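PDB 1YG2: gene activator AphA from Vibrio cholerae, which activates virulence gene expression and, as a winged-helix transcription factor, probably does so by binding promoter DNA as a dimer. Local coordinates for residues 98-103 / 109-114. Sequence-based numbering, arbitrary orientation.
Sequences AKLMAC and EPYRLQ
Tyr111 lays its ring against the backbone turn of Lys99 and Leu100, and of the 199 Å² buried here, summed over both segments, 94 Å² belong to this tyrosine. Its CG stands anti to the backbone N (chi1 -173°), which carries the ring from helix 108-136 across to helix 95-101. One face receives main-chain atoms: Leu100 N lies 3.9 Å above the ring plane, displaced toward the rim, with the carbonyl carbon of Lys99 over the same face.

Three side chains complete the seat. Lys99 gives its CB, which comes within 3.3 Å of Tyr111 CE1. Bends at chi2 (-74°) and chi4 lead the rest of the chain away from the ring, toward the second subunit, where NZ bonds to Gln85 O and the ammonium makes a cation-pi contact with Trp82. At the other meta carbon, Leu100 CG lies 4.1 Å from Tyr111 CE2. Nearer the root of the tyrosine, Cys103 SG reaches Tyr111 CD2 at 3.7 Å; the sulfur stands 4.6 Å from the ring centroid and 51° off its normal, an oblique sulfur-aromatic contact.

The phenol hydroxyl makes a weak hydrogen bond to the carbonyl of Phe96, earlier in helix 95-101. The contact joins helix 95-101 and the residues just after it to the start of the long helix 108-136, on which they fold back within the C-terminal virulence activator region. It is itself part of the dimer interface, the second subunit packing directly on Lys99 and, through Phe83, on Tyr111. Between the segments the cohesion is apolar and sulfur-aromatic, all four touching residues being buried, while the polar ends of Lys99 and Tyr111 find their partners outside both segments.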
# COMPACT_ATOMS: atom_id res chain seq x y z
N ALA A 98 5.89 -2.56 11.53
CA ALA A 98 5.50 -3.34 12.69
C ALA A 98 6.61 -4.30 13.10
O ALA A 98 6.92 -4.44 14.28
CB ALA A 98 4.22 -4.10 12.39
N LYS A 99 7.23 -4.97 12.13
CA LYS A 99 8.32 -5.90 12.43
C LYS A 99 9.53 -5.11 12.94
O LYS A 99 10.22 -5.54 13.86
CB LYS A 99 8.72 -6.69 11.18
CG LYS A 99 7.67 -7.67 10.66
CD LYS A 99 7.53 -8.90 11.52
CE LYS A 99 6.54 -9.91 10.91
NZ LYS A 99 7.08 -10.63 9.72
N LEU A 100 9.80 -3.97 12.31
CA LEU A 100 10.94 -3.15 12.71
C LEU A 100 10.86 -2.82 14.19
O LEU A 100 11.83 -2.98 14.93
CB LEU A 100 10.96 -1.85 11.91
CG LEU A 100 12.28 -1.22 11.44
CD1 LEU A 100 12.13 0.28 11.57
CD2 LEU A 100 13.49 -1.71 12.23
N MET A 101 9.70 -2.37 14.64
CA MET A 101 9.55 -2.03 16.05
C MET A 101 9.82 -3.21 16.98
O MET A 101 10.27 -3.02 18.10
CB MET A 101 8.16 -1.46 16.33
CG MET A 101 7.91 -0.09 15.70
SD MET A 101 9.24 1.12 15.99
CE MET A 101 9.42 1.04 17.75
N ALA A 102 9.53 -4.41 16.52
CA ALA A 102 9.75 -5.59 17.35
C ALA A 102 11.23 -5.92 17.41
O ALA A 102 11.64 -6.80 18.15
CB ALA A 102 8.96 -6.78 16.80
N CYS A 103 12.04 -5.22 16.63
CA CYS A 103 13.47 -5.49 16.66
C CYS A 103 14.10 -5.06 17.97
O CYS A 103 15.23 -5.43 18.28
CB CYS A 103 14.18 -4.82 15.49
SG CYS A 103 13.93 -5.72 13.96
N GLU A 109 18.22 -10.31 13.35
CA GLU A 109 18.80 -11.14 12.30
C GLU A 109 17.81 -11.56 11.21
O GLU A 109 17.98 -11.22 10.05
CB GLU A 109 19.42 -12.39 12.92
CG GLU A 109 19.63 -12.29 14.43
CD GLU A 109 19.78 -13.64 15.10
OE1 GLU A 109 18.84 -14.46 15.02
OE2 GLU A 109 20.85 -13.88 15.71
N PRO A 110 16.76 -12.32 11.59
CA PRO A 110 15.75 -12.77 10.61
C PRO A 110 15.16 -11.63 9.81
O PRO A 110 15.01 -11.73 8.60
CB PRO A 110 14.70 -13.45 11.49
CG PRO A 110 15.47 -13.92 12.66
CD PRO A 110 16.38 -12.76 12.94
N TYR A 111 14.82 -10.54 10.49
CA TYR A 111 14.23 -9.40 9.83
C TYR A 111 15.17 -8.77 8.81
O TYR A 111 14.79 -8.56 7.66
CB TYR A 111 13.82 -8.33 10.86
CG TYR A 111 13.05 -7.19 10.24
CD1 TYR A 111 11.86 -7.43 9.56
CD2 TYR A 111 13.53 -5.89 10.30
CE1 TYR A 111 11.17 -6.40 8.94
CE2 TYR A 111 12.84 -4.84 9.69
CZ TYR A 111 11.66 -5.11 9.01
OH TYR A 111 10.97 -4.09 8.41
N ARG A 112 16.38 -8.47 9.25
CA ARG A 112 17.39 -7.86 8.41
C ARG A 112 17.60 -8.61 7.10
O ARG A 112 17.80 -8.01 6.05
CB ARG A 112 18.72 -7.78 9.15
CG ARG A 112 19.76 -6.94 8.46
CD ARG A 112 20.97 -6.70 9.36
NE ARG A 112 21.81 -5.63 8.84
CZ ARG A 112 22.40 -5.66 7.65
NH1 ARG A 112 22.25 -6.71 6.85
NH2 ARG A 112 23.12 -4.62 7.23
N LEU A 113 17.54 -9.94 7.17
CA LEU A 113 17.72 -10.77 5.99
C LEU A 113 16.49 -10.75 5.10
O LEU A 113 16.60 -10.75 3.87
CB LEU A 113 18.04 -12.20 6.41
CG LEU A 113 19.27 -12.35 7.31
CD1 LEU A 113 19.41 -13.81 7.73
CD2 LEU A 113 20.53 -11.87 6.57
N GLN A 114 15.32 -10.74 5.71
CA GLN A 114 14.08 -10.70 4.95
C GLN A 114 13.92 -9.34 4.27
O GLN A 114 13.33 -9.24 3.20
CB GLN A 114 12.88 -10.98 5.87
CG GLN A 114 12.86 -12.40 6.43
CD GLN A 114 11.76 -12.63 7.45
OE1 GLN A 114 10.58 -12.39 7.18
NE2 GLN A 114 12.14 -13.09 8.64